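Local coordinates for multicopper oxidase (Pseudomonas thermotolerans, PDB 6VOW), which probably couples the oxidation of substrates such as phenols to the reduction of oxygen to water, as a laccase-like multicopper oxidase, at residues Ile93-Gly97 with Ile98-Leu102; Asp105-Pro108 with Tyr109-Gln112. All blocks are in the same frame, centred on the assembly; numbering follows the deposited sequence.

Interaction 1 (Ile93-Gly97 with Ile98-Leu102). With CU (copper (II) ion), chain C; C2O (Cu-O-Cu linkage), chain B.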
loop_
_atom_site.group_PDB
_atom_site.type_symbol
_atom_site.label_atom_id
_atom_site.label_comp_id
_atom_site.label_asym_id
_atom_site.label_seq_id
_atom_site.Cartn_x
_atom_site.Cartn_y
_atom_site.Cartn_z
ATOM N N ILE A 93 12.261 1.725 7.424
ATOM C CA ILE A 93 11.345 2.166 6.343
ATOM C C ILE A 93 11.339 1.063 5.378
ATOM O O ILE A 93 12.386 0.660 4.879
ATOM C CB ILE A 93 11.738 3.478 5.616
ATOM C CG1 ILE A 93 11.603 4.617 6.608
ATOM C CG2 ILE A 93 10.728 3.785 4.484
ATOM C CD1 ILE A 93 12.107 5.975 6.094
ATOM N N HIS A 94 10.161 0.477 5.232
ATOM C CA HIS A 94 9.948 -0.511 4.200
ATOM C C HIS A 94 9.237 0.138 3.028
ATOM O O HIS A 94 8.365 0.950 3.238
ATOM C CB HIS A 94 9.121 -1.668 4.754
ATOM C CG HIS A 94 8.553 -2.551 3.689
ATOM N ND1 HIS A 94 9.310 -3.433 2.943
ATOM C CD2 HIS A 94 7.279 -2.711 3.277
ATOM C CE1 HIS A 94 8.531 -4.036 2.053
ATOM N NE2 HIS A 94 7.297 -3.636 2.269
ATOM N N TRP A 95 9.634 -0.208 1.809
ATOM C CA TRP A 95 9.239 0.557 0.601
ATOM C C TRP A 95 8.316 -0.381 -0.128
ATOM O O TRP A 95 8.747 -1.322 -0.901
ATOM C CB TRP A 95 10.427 0.986 -0.229
ATOM C CG TRP A 95 11.379 1.747 0.559
ATOM C CD1 TRP A 95 12.425 1.259 1.257
ATOM C CD2 TRP A 95 11.389 3.166 0.755
ATOM N NE1 TRP A 95 13.076 2.272 1.904
ATOM C CE2 TRP A 95 12.484 3.461 1.607
ATOM C CE3 TRP A 95 10.576 4.217 0.317
ATOM C CZ2 TRP A 95 12.785 4.776 2.032
ATOM C CZ3 TRP A 95 10.897 5.550 0.714
ATOM C CH2 TRP A 95 11.971 5.808 1.581
ATOM N N HIS A 96 7.036 -0.186 0.247
ATOM C CA HIS A 96 5.933 -1.132 -0.078
ATOM C C HIS A 96 5.735 -1.141 -1.562
ATOM O O HIS A 96 5.290 -0.151 -2.137
ATOM C CB HIS A 96 4.598 -0.751 0.645
ATOM C CG HIS A 96 3.471 -1.723 0.363
ATOM N ND1 HIS A 96 2.840 -2.465 1.336
ATOM C CD2 HIS A 96 2.895 -2.096 -0.805
ATOM C CE1 HIS A 96 1.896 -3.205 0.796
ATOM N NE2 HIS A 96 1.933 -3.017 -0.511
ATOM N N GLY A 97 6.064 -2.266 -2.177
ATOM C CA GLY A 97 5.789 -2.550 -3.561
ATOM C C GLY A 97 7.052 -2.503 -4.460
ATOM O O GLY A 97 7.050 -2.987 -5.603
ATOM N N ILE A 98 8.112 -1.906 -3.949
ATOM C CA ILE A 98 9.323 -1.748 -4.721
ATOM C C ILE A 98 10.065 -3.046 -4.719
ATOM O O ILE A 98 10.338 -3.591 -3.691
ATOM C CB ILE A 98 10.268 -0.646 -4.163
ATOM C CG1 ILE A 98 9.550 0.731 -4.091
ATOM C CG2 ILE A 98 11.550 -0.572 -5.030
ATOM C CD1 ILE A 98 9.001 1.124 -5.383
ATOM N N ARG A 99 10.414 -3.529 -5.897
ATOM C CA ARG A 99 11.346 -4.645 -6.041
ATOM C C ARG A 99 12.772 -4.064 -5.930
ATOM O O ARG A 99 13.324 -3.556 -6.842
ATOM C CB ARG A 99 11.123 -5.330 -7.369
ATOM C CG ARG A 99 9.653 -5.623 -7.600
ATOM C CD ARG A 99 9.451 -6.337 -8.912
ATOM N NE ARG A 99 9.612 -5.384 -10.012
ATOM C CZ ARG A 99 10.277 -5.600 -11.133
ATOM N NH1 ARG A 99 10.905 -6.762 -11.364
ATOM N NH2 ARG A 99 10.320 -4.633 -12.048
ATOM N N LEU A 100 13.323 -4.136 -4.750
ATOM C CA LEU A 100 14.654 -3.666 -4.494
ATOM C C LEU A 100 15.417 -4.817 -3.869
ATOM O O LEU A 100 14.855 -5.847 -3.624
ATOM C CB LEU A 100 14.585 -2.508 -3.541
ATOM C CG LEU A 100 13.492 -2.574 -2.441
ATOM C CD1 LEU A 100 13.589 -3.759 -1.438
ATOM C CD2 LEU A 100 13.615 -1.284 -1.673
ATOM N N PRO A 101 16.731 -4.668 -3.663
ATOM C CA PRO A 101 17.490 -5.736 -3.025
ATOM C C PRO A 101 17.123 -5.875 -1.585
ATOM O O PRO A 101 16.794 -4.852 -0.913
ATOM C CB PRO A 101 18.899 -5.226 -3.065
ATOM C CG PRO A 101 18.916 -4.494 -4.319
ATOM C CD PRO A 101 17.627 -3.717 -4.299
ATOM N N LEU A 102 17.311 -7.081 -1.082
ATOM C CA LEU A 102 16.897 -7.399 0.302
ATOM C C LEU A 102 17.462 -6.425 1.312
ATOM O O LEU A 102 16.776 -6.029 2.272
ATOM C CB LEU A 102 17.425 -8.733 0.685
ATOM C CG LEU A 102 16.909 -9.211 2.082
ATOM C CD1 LEU A 102 15.416 -9.469 2.126
ATOM C CD2 LEU A 102 17.627 -10.490 2.392
HETATM CU CU CU C . 5.784 -4.703 1.507
HETATM CU CU2 C2O B . 3.365 -2.372 3.349
HETATM CU CU3 C2O B . 5.494 -6.071 5.060
HETATM O O1 C2O B . 4.315 -4.318 4.147
#
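The chain reverses direction just after strand 94-96, where Ile98 N donates to Trp95 O at 3.2 Å with an N-H...O angle of 156° and so closes a type II beta turn. The amide lies 40° above the carbonyl plane, and Gly97 supplies the positive phi at the third turn position.

Apolar packing follows the turn. Trp95 CB meets Ile98 CG1 at 4.0 Å, while the indole crosses Leu100 at about a right angle, with Trp95 CD1 4.1 Å from Leu100 CD2.

Metal binding belongs to the two flanking histidines, a His-X-His pair of the kind found in multicopper oxidases. His94 NE2 binds a copper ion outside the Cu-O-Cu group at 2.0 Å, a site shared with His391. His96, with CG anti to its backbone N (chi1 -178°), carries ND1 to within 2.1 Å of CU2 in the copper-oxygen-copper group, which His136 and His440 also bind; Asp413 takes the other ring nitrogen, NE2, and together with the copper bond restrains the ring's rotation.

Strand 94-96 is an outermost strand of its sheet, bonded through His94 and His96 to strand 131-136; Trp95 rests on Val81 of strand 78-85, and Ile98 and Leu100 on Phe125 of strand 120-126.

Interaction 2 (Asp105-Pro108 with Tyr109-Gln112); sequences DGVP and YVSQ
Val107 and Val110 each set CG1 anti to the backbone N (chi1 170° and 162°), which leaves the two side chains side by side and pointing the same way, with Val107 CG1 3.7 Å from Val110 CB. Between them the backbone makes a type II beta turn: Pro108 is extended, Tyr109 has a positive phi of 77°, and Val110 N returns to Val107 O at 3.1 Å.

That carbonyl oxygen is gripped more than once. Ser111 N reaches Val107 O at 2.8 Å within the carbonyl plane, whereas Val110 N approaches from above it; Gln112 N adds a weak third bond. The loop is thus wound tightly round one acceptor. Ser111 CB packs over the preceding backbone, 3.2 Å from Gly106 N, and its hydroxyl is bonded to Glu103 O.

Towards the copper cluster, Asp105 OD2 is hydrogen-bonded to ND1 of His393, a second-shell role toward one of the histidines of the copper site. Val107 leans on Met436 and Val110 on Val434, both in strand 433-439.

Pro108 CB lies 3.7 Å from CD2 of the exposed Tyr109. The winding is completed by Tyr109 N, which bonds Gln112 O at 2.7 Å.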
loop_
_atom_site.group_PDB
_atom_site.type_symbol
_atom_site.label_atom_id
_atom_site.label_comp_id
_atom_site.label_asym_id
_atom_site.label_seq_id
_atom_site.Cartn_x
_atom_site.Cartn_y
_atom_site.Cartn_z
ATOM N N ASP A 105 15.174 -3.761 2.151
ATOM C CA ASP A 105 13.721 -4.015 2.314
ATOM C C ASP A 105 13.186 -3.434 3.619
ATOM O O ASP A 105 12.003 -3.285 3.751
ATOM C CB ASP A 105 13.391 -5.475 2.178
ATOM C CG ASP A 105 11.872 -5.757 1.966
ATOM O OD1 ASP A 105 11.142 -4.994 1.289
ATOM O OD2 ASP A 105 11.402 -6.811 2.461
ATOM N N GLY A 106 14.043 -3.030 4.546
ATOM C CA GLY A 106 13.568 -2.360 5.735
ATOM C C GLY A 106 12.924 -3.291 6.749
ATOM O O GLY A 106 12.251 -2.863 7.669
ATOM N N VAL A 107 13.167 -4.569 6.616
ATOM C CA VAL A 107 12.671 -5.489 7.596
ATOM C C VAL A 107 13.709 -5.762 8.719
ATOM O O VAL A 107 14.839 -6.193 8.447
ATOM C CB VAL A 107 12.282 -6.798 6.907
ATOM C CG1 VAL A 107 11.996 -7.830 7.979
ATOM C CG2 VAL A 107 11.077 -6.556 6.009
ATOM N N PRO A 108 13.345 -5.524 9.986
ATOM C CA PRO A 108 14.375 -5.643 10.986
ATOM C C PRO A 108 14.816 -7.058 11.044
ATOM O O PRO A 108 13.960 -7.949 11.027
ATOM C CB PRO A 108 13.674 -5.203 12.286
ATOM C CG PRO A 108 12.585 -4.262 11.823
ATOM C CD PRO A 108 12.126 -4.890 10.535
ATOM N N TYR A 109 16.133 -7.236 11.035
ATOM C CA TYR A 109 16.851 -8.507 11.218
ATOM C C TYR A 109 16.853 -9.429 10.009
ATOM O O TYR A 109 17.425 -10.526 10.049
ATOM C CB TYR A 109 16.416 -9.208 12.511
ATOM C CG TYR A 109 16.556 -8.297 13.725
ATOM C CD1 TYR A 109 17.811 -8.056 14.317
ATOM C CD2 TYR A 109 15.420 -7.702 14.294
ATOM C CE1 TYR A 109 17.926 -7.220 15.435
ATOM C CE2 TYR A 109 15.515 -6.883 15.389
ATOM C CZ TYR A 109 16.759 -6.650 15.946
ATOM O OH TYR A 109 16.792 -5.859 17.009
ATOM N N VAL A 110 16.255 -8.963 8.922
ATOM C CA VAL A 110 16.301 -9.653 7.640
ATOM C C VAL A 110 17.014 -8.732 6.668
ATOM O O VAL A 110 17.940 -9.181 6.015
ATOM C CB VAL A 110 14.869 -9.993 7.190
ATOM C CG1 VAL A 110 14.756 -10.302 5.707
ATOM C CG2 VAL A 110 14.321 -11.142 8.059
ATOM N N SER A 111 16.585 -7.458 6.598
ATOM C CA SER A 111 17.208 -6.441 5.729
ATOM C C SER A 111 18.366 -5.762 6.430
ATOM O O SER A 111 19.388 -5.530 5.839
ATOM C CB SER A 111 16.254 -5.257 5.314
ATOM O OG SER A 111 17.009 -3.967 4.982
ATOM N N GLN A 112 18.117 -5.345 7.662
ATOM C CA GLN A 112 18.971 -4.405 8.399
ATOM C C GLN A 112 18.705 -4.538 9.885
ATOM O O GLN A 112 17.784 -5.188 10.325
ATOM C CB GLN A 112 18.674 -2.947 7.992
ATOM C CG GLN A 112 17.250 -2.496 8.321
ATOM C CD GLN A 112 16.970 -1.041 8.035
ATOM O OE1 GLN A 112 17.441 -0.166 8.749
ATOM N NE2 GLN A 112 16.139 -0.775 7.035
#

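Overall arrangement
Interaction 1 joins strand 94-96 to the start of the connection leading to strand 120-126; interaction 2 lies further along that connection, their centres about 10 Å apart. Interaction 1 is buried and includes direct copper ligands; interaction 2 is only partly buried and reaches the metals through second-shell bonds instead. The two meet where His94 ND1 lies 2.8 Å from Asp105 O, a probable hydrogen bond that, together with the copper bond, would restrain the imidazole's rotation. Leu102 CD1 also packs on Val110 CG1 at 3.7 Å. Each uses a type II turn, but residues 93-102 surround theirs with aromatic and aliphatic packing between strands, whereas residues 105-112 wind round a single carbonyl against strand 433-439.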